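PDB 5ZRU: alpha-1,3-glucanase from Bacillus circulans, which probably hydrolyses alpha-1,3-glucan as a GH87-family glucanase, this chain being its catalytic unit, with calcium and zinc ions bound. Local coordinates for residues A[21-35]-A[53-67]. Residues are numbered along the deposited sequence; the frame is centred on the assembly and turned at random.
Sequences YDTDDAARGGGATLQ and RYIALPSNGSYAQWT. With CA (calcium ion), chain M.
Trp66 and Ala26 meet in the apolar centre of this corner of the antiparallel beta-sandwich in the N-terminal part of the catalytic unit, consistent with a galactose-binding-like fold; strands 27-29 and 33-35 pair antiparallel with strands 63-67 and 53-57 in two different sheets. Ala26 CB lies over one face of the indole, 3.5 Å from Trp66 CE2, and Tyr21 CB over the opposite face, 3.4 Å from Trp66 CD1. The Tyr21 ring makes an offset edge-to-face pair with the five-membered ring of Trp66, the planes 78° apart, while its hydroxyl is hydrogen-bonded to the backbone N of Arg69. At the indole rim Trp66 NE1 gives a nearly straight hydrogen bond, 2.9 Å, to Asp22 O, which lies in the ring plane. With an alanine in place of Trp66, Asp22 O loses this donor and a gap is likely to open between Tyr21 CB and Ala26 CB. Beside the indole, Ile55 CD1 packs on Ala26 CB. Gly29 CA makes a CH-pi contact with one face of the Tyr63 ring. Further out, Asp22 OD1, Thr23 OG1 and Arg53 O bind a calcium ion that Ser50 and Asp169 help to complete. Arg53 NE and NH2 both grip Asp24 OD1, NH2 at 2.8 Å.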
ATOM      1  N   TYR A  21       9.812  13.947  -7.995  1.00 13.17           N
ATOM      2  CA  TYR A  21      11.188  14.218  -8.393  1.00 12.94           C
ATOM      3  C   TYR A  21      11.961  12.920  -8.163  1.00 15.28           C
ATOM      4  O   TYR A  21      12.342  12.615  -7.028  1.00 12.64           O
ATOM      5  CB  TYR A  21      11.736  15.395  -7.589  1.00 11.39           C
ATOM      6  CG  TYR A  21      11.084  16.678  -8.044  1.00 11.69           C
ATOM      7  CD1 TYR A  21       9.825  17.056  -7.575  1.00 12.38           C
ATOM      8  CD2 TYR A  21      11.693  17.468  -9.008  1.00 14.37           C
ATOM      9  CE1 TYR A  21       9.216  18.203  -8.035  1.00 11.47           C
ATOM     10  CE2 TYR A  21      11.101  18.622  -9.460  1.00 15.17           C
ATOM     11  CZ  TYR A  21       9.868  18.987  -8.977  1.00 13.76           C
ATOM     12  OH  TYR A  21       9.296  20.135  -9.458  1.00 16.91           O
ATOM     13  N   ASP A  22      12.164  12.142  -9.232  1.00 13.49           N
ATOM     14  CA  ASP A  22      12.653  10.776  -9.086  1.00 17.52           C
ATOM     15  C   ASP A  22      14.147  10.706  -9.375  1.00 17.84           C
ATOM     16  O   ASP A  22      14.822  11.712  -9.628  1.00 14.83           O
ATOM     17  CB  ASP A  22      11.874   9.800  -9.984  1.00 18.13           C
ATOM     18  CG  ASP A  22      11.708   8.391  -9.347  1.00 26.66           C
ATOM     19  OD1 ASP A  22      12.678   7.866  -8.734  1.00 19.71           O
ATOM     20  OD2 ASP A  22      10.602   7.795  -9.458  1.00 29.04           O
ATOM     21  N   THR A  23      14.655   9.471  -9.365  1.00 13.91           N
ATOM     22  CA  THR A  23      16.095   9.239  -9.306  1.00 12.77           C
ATOM     23  C   THR A  23      16.825   9.898 -10.468  1.00 16.27           C
ATOM     24  O   THR A  23      17.841  10.575 -10.273  1.00 18.64           O
ATOM     25  CB  THR A  23      16.364   7.736  -9.282  1.00 16.59           C
ATOM     26  OG1 THR A  23      15.725   7.160  -8.135  1.00 14.23           O
ATOM     27  CG2 THR A  23      17.848   7.462  -9.212  1.00 16.54           C
ATOM     28  N   ASP A  24      16.314   9.728 -11.686  1.00 16.11           N
ATOM     29  CA  ASP A  24      17.030  10.223 -12.853  1.00 22.01           C
ATOM     30  C   ASP A  24      16.882  11.727 -13.051  1.00 20.58           C
ATOM     31  O   ASP A  24      17.653  12.305 -13.824  1.00 23.19           O
ATOM     32  CB  ASP A  24      16.568   9.470 -14.102  1.00 20.79           C
ATOM     33  CG  ASP A  24      16.915   7.985 -14.045  1.00 29.21           C
ATOM     34  OD1 ASP A  24      18.088   7.659 -13.768  1.00 35.66           O
ATOM     35  OD2 ASP A  24      16.018   7.147 -14.270  1.00 33.13           O
ATOM     36  N   ASP A  25      15.921  12.369 -12.378  1.00 19.05           N
ATOM     37  CA  ASP A  25      15.809  13.827 -12.395  1.00 16.96           C
ATOM     38  C   ASP A  25      16.874  14.511 -11.546  1.00 17.11           C
ATOM     39  O   ASP A  25      17.024  15.737 -11.631  1.00 18.58           O
ATOM     40  CB  ASP A  25      14.429  14.270 -11.893  1.00 18.97           C
ATOM     41  CG  ASP A  25      13.287  13.814 -12.788  1.00 28.47           C
ATOM     42  OD1 ASP A  25      13.462  13.777 -14.022  1.00 30.45           O
ATOM     43  OD2 ASP A  25      12.195  13.506 -12.243  1.00 33.89           O
ATOM     44  N   ALA A  26      17.611  13.768 -10.730  1.00 16.98           N
ATOM     45  CA  ALA A  26      18.511  14.372  -9.761  1.00 16.40           C
ATOM     46  C   ALA A  26      19.920  14.499 -10.313  1.00 16.90           C
ATOM     47  O   ALA A  26      20.419  13.605 -11.003  1.00 18.87           O
ATOM     48  CB  ALA A  26      18.559  13.552  -8.472  1.00 16.53           C
ATOM     49  N   ALA A  27      20.562  15.611  -9.978  1.00 17.17           N
ATOM     50  CA  ALA A  27      22.010  15.699 -10.054  1.00 19.41           C
ATOM     51  C   ALA A  27      22.620  15.037  -8.823  1.00 19.28           C
ATOM     52  O   ALA A  27      22.122  15.205  -7.703  1.00 17.78           O
ATOM     53  CB  ALA A  27      22.448  17.161 -10.144  1.00 23.88           C
ATOM     54  N   ARG A  28      23.694  14.279  -9.035  1.00 16.85           N
ATOM     55  CA  ARG A  28      24.401  13.563  -7.979  1.00 16.07           C
ATOM     56  C   ARG A  28      25.777  14.176  -7.761  1.00 18.08           C
ATOM     57  O   ARG A  28      26.461  14.531  -8.722  1.00 19.16           O
ATOM     58  CB  ARG A  28      24.605  12.086  -8.338  1.00 21.29           C
ATOM     59  CG  ARG A  28      23.387  11.340  -8.783  1.00 26.41           C
ATOM     60  CD  ARG A  28      23.713   9.861  -8.935  1.00 27.57           C
ATOM     61  NE  ARG A  28      24.526   9.557 -10.114  1.00 26.63           N
ATOM     62  CZ  ARG A  28      24.042   9.466 -11.351  1.00 32.04           C
ATOM     63  NH1 ARG A  28      22.751   9.684 -11.584  1.00 24.48           N
ATOM     64  NH2 ARG A  28      24.848   9.167 -12.362  1.00 36.84           N
ATOM     65  N   GLY A  29      26.211  14.254  -6.508  1.00 14.74           N
ATOM     66  CA  GLY A  29      27.556  14.756  -6.313  1.00 18.58           C
ATOM     67  C   GLY A  29      28.133  14.371  -4.972  1.00 18.39           C
ATOM     68  O   GLY A  29      27.497  13.694  -4.159  1.00 14.36           O
ATOM     69  N   GLY A  30      29.386  14.788  -4.777  1.00 12.46           N
ATOM     70  CA  GLY A  30      30.049  14.651  -3.499  1.00 13.16           C
ATOM     71  C   GLY A  30      30.295  13.230  -3.049  1.00 15.61           C
ATOM     72  O   GLY A  30      30.574  13.010  -1.866  1.00 16.79           O
ATOM     73  N   GLY A  31      30.207  12.259  -3.954  1.00 15.43           N
ATOM     74  CA  GLY A  31      30.331  10.859  -3.598  1.00 18.90           C
ATOM     75  C   GLY A  31      29.077  10.041  -3.813  1.00 16.33           C
ATOM     76  O   GLY A  31      29.124   8.815  -3.638  1.00 17.07           O
ATOM     77  N   ALA A  32      27.961  10.670  -4.180  1.00 15.44           N
ATOM     78  CA  ALA A  32      26.729   9.935  -4.440  1.00 16.54           C
ATOM     79  C   ALA A  32      26.894   9.068  -5.685  1.00 19.35           C
ATOM     80  O   ALA A  32      27.607   9.430  -6.620  1.00 19.11           O
ATOM     81  CB  ALA A  32      25.556  10.904  -4.631  1.00 12.73           C
ATOM     82  N   THR A  33      26.248   7.902  -5.683  1.00 18.05           N
ATOM     83  CA  THR A  33      26.303   6.986  -6.818  1.00 18.75           C
ATOM     84  C   THR A  33      24.903   6.514  -7.182  1.00 20.10           C
ATOM     85  O   THR A  33      23.984   6.532  -6.360  1.00 16.87           O
ATOM     86  CB  THR A  33      27.197   5.771  -6.534  1.00 18.90           C
ATOM     87  OG1 THR A  33      26.636   4.987  -5.478  1.00 21.45           O
ATOM     88  CG2 THR A  33      28.609   6.213  -6.144  1.00 19.64           C
ATOM     89  N   LEU A  34      24.748   6.098  -8.437  1.00 17.15           N
ATOM     90  CA  LEU A  34      23.508   5.496  -8.914  1.00 17.61           C
ATOM     91  C   LEU A  34      23.560   3.995  -8.648  1.00 21.09           C
ATOM     92  O   LEU A  34      24.491   3.315  -9.088  1.00 18.03           O
ATOM     93  CB  LEU A  34      23.321   5.787 -10.405  1.00 19.17           C
ATOM     94  CG  LEU A  34      22.024   5.488 -11.166  1.00 27.69           C
ATOM     95  CD1 LEU A  34      21.720   4.001 -11.315  1.00 25.11           C
ATOM     96  CD2 LEU A  34      20.855   6.204 -10.522  1.00 24.72           C
ATOM     97  N   GLN A  35      22.577   3.479  -7.920  1.00 15.50           N
ATOM     98  CA  GLN A  35      22.479   2.051  -7.633  1.00 14.82           C
ATOM     99  C   GLN A  35      21.292   1.502  -8.396  1.00 16.46           C
ATOM    100  O   GLN A  35      20.209   2.089  -8.347  1.00 14.35           O
ATOM    101  CB  GLN A  35      22.296   1.791  -6.137  1.00 17.89           C
ATOM    102  CG  GLN A  35      23.367   2.387  -5.268  1.00 18.53           C
ATOM    103  CD  GLN A  35      24.706   1.739  -5.492  1.00 22.82           C
ATOM    104  OE1 GLN A  35      25.706   2.421  -5.729  1.00 26.30           O
ATOM    105  NE2 GLN A  35      24.743   0.416  -5.417  1.00 31.37           N
ATOM    106  N   ARG A  53      16.094   1.776  -9.320  1.00 10.89           N
ATOM    107  CA  ARG A  53      17.221   2.700  -9.335  1.00 11.70           C
ATOM    108  C   ARG A  53      17.066   3.683  -8.184  1.00 12.36           C
ATOM    109  O   ARG A  53      15.974   4.192  -7.961  1.00  9.26           O
ATOM    110  CB  ARG A  53      17.288   3.483 -10.653  1.00 17.14           C
ATOM    111  CG  ARG A  53      17.593   2.646 -11.875  1.00 23.98           C
ATOM    112  CD  ARG A  53      17.124   3.340 -13.139  1.00 25.21           C
ATOM    113  NE  ARG A  53      17.943   4.502 -13.457  1.00 26.97           N
ATOM    114  CZ  ARG A  53      19.121   4.434 -14.069  1.00 33.05           C
ATOM    115  NH1 ARG A  53      19.622   3.253 -14.415  1.00 32.07           N
ATOM    116  NH2 ARG A  53      19.806   5.540 -14.327  1.00 26.39           N
ATOM    117  N   TYR A  54      18.150   3.953  -7.459  1.00 12.12           N
ATOM    118  CA  TYR A  54      18.122   5.009  -6.454  1.00 11.64           C
ATOM    119  C   TYR A  54      19.516   5.603  -6.326  1.00 12.67           C
ATOM    120  O   TYR A  54      20.483   5.091  -6.897  1.00 13.80           O
ATOM    121  CB  TYR A  54      17.610   4.496  -5.098  1.00 10.20           C
ATOM    122  CG  TYR A  54      18.567   3.592  -4.338  1.00  9.33           C
ATOM    123  CD1 TYR A  54      18.668   2.231  -4.644  1.00  9.07           C
ATOM    124  CD2 TYR A  54      19.346   4.091  -3.298  1.00 10.55           C
ATOM    125  CE1 TYR A  54      19.530   1.390  -3.920  1.00 11.71           C
ATOM    126  CE2 TYR A  54      20.210   3.262  -2.572  1.00 11.21           C
ATOM    127  CZ  TYR A  54      20.294   1.912  -2.889  1.00 12.52           C
ATOM    128  OH  TYR A  54      21.141   1.093  -2.170  1.00 14.61           O
ATOM    129  N   ILE A  55      19.608   6.706  -5.583  1.00 11.36           N
ATOM    130  CA  ILE A  55      20.877   7.398  -5.363  1.00 11.04           C
ATOM    131  C   ILE A  55      21.396   7.014  -3.988  1.00 12.66           C
ATOM    132  O   ILE A  55      20.741   7.264  -2.967  1.00 12.16           O
ATOM    133  CB  ILE A  55      20.725   8.924  -5.487  1.00 12.79           C
ATOM    134  CG1 ILE A  55      20.193   9.295  -6.866  1.00 18.17           C
ATOM    135  CG2 ILE A  55      22.068   9.616  -5.237  1.00 12.09           C
ATOM    136  CD1 ILE A  55      19.069  10.297  -6.805  1.00 23.21           C
ATOM    137  N   ALA A  56      22.580   6.414  -3.952  1.00 11.31           N
ATOM    138  CA  ALA A  56      23.239   6.111  -2.693  1.00 11.01           C
ATOM    139  C   ALA A  56      24.049   7.319  -2.235  1.00 13.91           C
ATOM    140  O   ALA A  56      24.759   7.942  -3.037  1.00 11.53           O
ATOM    141  CB  ALA A  56      24.138   4.882  -2.831  1.00 12.41           C
ATOM    142  N   LEU A  57      23.923   7.649  -0.944  1.00 12.22           N
ATOM    143  CA  LEU A  57      24.702   8.680  -0.265  1.00 12.16           C
ATOM    144  C   LEU A  57      25.615   7.997   0.751  1.00 13.76           C
ATOM    145  O   LEU A  57      25.283   7.900   1.942  1.00 14.04           O
ATOM    146  CB  LEU A  57      23.781   9.698   0.415  1.00 13.10           C
ATOM    147  CG  LEU A  57      22.652  10.253  -0.462  1.00 14.19           C
ATOM    148  CD1 LEU A  57      21.769  11.225   0.323  1.00 12.98           C
ATOM    149  CD2 LEU A  57      23.209  10.916  -1.710  1.00 13.80           C
ATOM    150  N   PRO A  58      26.765   7.479   0.315  1.00 13.71           N
ATOM    151  CA  PRO A  58      27.563   6.632   1.207  1.00 17.56           C
ATOM    152  C   PRO A  58      28.395   7.397   2.212  1.00 15.98           C
ATOM    153  O   PRO A  58      28.776   6.813   3.234  1.00 18.43           O
ATOM    154  CB  PRO A  58      28.471   5.850   0.241  1.00 17.06           C
ATOM    155  CG  PRO A  58      27.958   6.135  -1.128  1.00 18.57           C
ATOM    156  CD  PRO A  58      27.263   7.448  -1.068  1.00 13.93           C
ATOM    157  N   SER A  59      28.681   8.673   1.971  1.00 12.00           N
ATOM    158  CA  SER A  59      29.689   9.371   2.747  1.00 12.74           C
ATOM    159  C   SER A  59      29.299  10.829   2.898  1.00 13.20           C
ATOM    160  O   SER A  59      28.535  11.374   2.104  1.00 14.00           O
ATOM    161  CB  SER A  59      31.072   9.264   2.083  1.00 14.37           C
ATOM    162  OG  SER A  59      31.006   9.702   0.733  1.00 14.50           O
ATOM    163  N   ASN A  60      29.835  11.443   3.947  1.00 14.81           N
ATOM    164  CA  ASN A  60      29.737  12.872   4.208  1.00 17.04           C
ATOM    165  C   ASN A  60      29.947  13.688   2.937  1.00 16.99           C
ATOM    166  O   ASN A  60      30.972  13.558   2.258  1.00 18.35           O
ATOM    167  CB  ASN A  60      30.783  13.248   5.268  1.00 16.15           C
ATOM    168  CG  ASN A  60      30.645  14.683   5.759  1.00 18.93           C
ATOM    169  OD1 ASN A  60      29.669  15.369   5.464  1.00 17.35           O
ATOM    170  ND2 ASN A  60      31.628  15.135   6.521  1.00 18.96           N
ATOM    171  N   GLY A  61      28.956  14.508   2.594  1.00 13.95           N
ATOM    172  CA  GLY A  61      29.009  15.352   1.414  1.00 15.19           C
ATOM    173  C   GLY A  61      28.295  14.802   0.193  1.00 15.67           C
ATOM    174  O   GLY A  61      28.037  15.565  -0.750  1.00 13.20           O
ATOM    175  N   SER A  62      27.977  13.506   0.178  1.00 13.61           N
ATOM    176  CA  SER A  62      27.218  12.928  -0.923  1.00 14.61           C
ATOM    177  C   SER A  62      25.820  13.528  -0.957  1.00 13.61           C
ATOM    178  O   SER A  62      25.175  13.684   0.082  1.00 13.95           O
ATOM    179  CB  SER A  62      27.118  11.407  -0.765  1.00 13.78           C
ATOM    180  OG  SER A  62      28.400  10.807  -0.651  1.00 17.34           O
ATOM    181  N   TYR A  63      25.336  13.849  -2.154  1.00 13.66           N
ATOM    182  CA  TYR A  63      24.030  14.484  -2.228  1.00 12.21           C
ATOM    183  C   TYR A  63      23.307  14.102  -3.510  1.00 14.79           C
ATOM    184  O   TYR A  63      23.917  13.715  -4.511  1.00 15.82           O
ATOM    185  CB  TYR A  63      24.143  16.010  -2.132  1.00 14.53           C
ATOM    186  CG  TYR A  63      24.852  16.657  -3.306  1.00 16.19           C
ATOM    187  CD1 TYR A  63      24.161  16.979  -4.468  1.00 17.00           C
ATOM    188  CD2 TYR A  63      26.203  16.965  -3.237  1.00 18.62           C
ATOM    189  CE1 TYR A  63      24.800  17.576  -5.544  1.00 21.05           C
ATOM    190  CE2 TYR A  63      26.852  17.573  -4.301  1.00 21.53           C
ATOM    191  CZ  TYR A  63      26.144  17.874  -5.451  1.00 23.44           C
ATOM    192  OH  TYR A  63      26.779  18.471  -6.516  1.00 28.28           O
ATOM    193  N   ALA A  64      21.982  14.222  -3.448  1.00 13.51           N
ATOM    194  CA  ALA A  64      21.097  14.252  -4.605  1.00 14.44           C
ATOM    195  C   ALA A  64      20.357  15.583  -4.594  1.00 16.47           C
ATOM    196  O   ALA A  64      19.885  16.032  -3.545  1.00 15.15           O
ATOM    197  CB  ALA A  64      20.092  13.096  -4.582  1.00 13.63           C
ATOM    198  N   GLN A  65      20.247  16.209  -5.760  1.00 13.69           N
ATOM    199  CA  GLN A  65      19.702  17.553  -5.845  1.00 16.72           C
ATOM    200  C   GLN A  65      18.749  17.639  -7.026  1.00 16.70           C
ATOM    201  O   GLN A  65      19.042  17.128  -8.110  1.00 17.95           O
ATOM    202  CB  GLN A  65      20.838  18.573  -5.970  1.00 19.22           C
ATOM    203  CG  GLN A  65      20.427  20.017  -6.128  1.00 22.76           C
ATOM    204  CD  GLN A  65      21.630  20.944  -6.032  1.00 28.34           C
ATOM    205  OE1 GLN A  65      22.463  20.802  -5.136  1.00 24.36           O
ATOM    206  NE2 GLN A  65      21.732  21.888  -6.967  1.00 29.13           N
ATOM    207  N   TRP A  66      17.603  18.284  -6.809  1.00 15.32           N
ATOM    208  CA  TRP A  66      16.599  18.480  -7.839  1.00 12.41           C
ATOM    209  C   TRP A  66      16.325  19.966  -8.019  1.00 14.09           C
ATOM    210  O   TRP A  66      16.451  20.751  -7.076  1.00 18.51           O
ATOM    211  CB  TRP A  66      15.282  17.786  -7.480  1.00 12.97           C
ATOM    212  CG  TRP A  66      15.319  16.295  -7.513  1.00 11.99           C
ATOM    213  CD1 TRP A  66      14.991  15.498  -8.565  1.00 13.49           C
ATOM    214  CD2 TRP A  66      15.656  15.422  -6.435  1.00 14.76           C
ATOM    215  NE1 TRP A  66      15.122  14.175  -8.219  1.00 13.24           N
ATOM    216  CE2 TRP A  66      15.521  14.101  -6.913  1.00 14.18           C
ATOM    217  CE3 TRP A  66      16.070  15.624  -5.116  1.00 11.85           C
ATOM    218  CZ2 TRP A  66      15.791  12.991  -6.121  1.00 13.80           C
ATOM    219  CZ3 TRP A  66      16.345  14.517  -4.332  1.00 14.14           C
ATOM    220  CH2 TRP A  66      16.205  13.220  -4.838  1.00 13.23           C
ATOM    221  N   THR A  67      15.928  20.344  -9.229  1.00 14.60           N
ATOM    222  CA  THR A  67      15.464  21.696  -9.513  1.00 15.14           C
ATOM    223  C   THR A  67      13.963  21.671  -9.757  1.00 15.22           C
ATOM    224  O   THR A  67      13.483  20.916 -10.607  1.00 13.00           O
ATOM    225  CB  THR A  67      16.184  22.294 -10.725  1.00 16.32           C
ATOM    226  OG1 THR A  67      17.590  22.258 -10.495  1.00 20.58           O
ATOM    227  CG2 THR A  67      15.765  23.748 -10.931  1.00 17.65           C
TER
HETATM  228 CA    CA M 611      14.035   5.393  -8.391  1.00 19.56          CA
HETATM  229  O   HOH W   1      15.153  18.027 -11.115  1.00 26.79           O
HETATM  230  O   HOH W   2      31.832  12.108   0.325  1.00 19.28           O
HETATM  231  O   HOH W   3      22.880  -0.647  -2.962  1.00 25.41           O
HETATM  232  O   HOH W   4      13.831   5.830 -10.813  1.00 17.19           O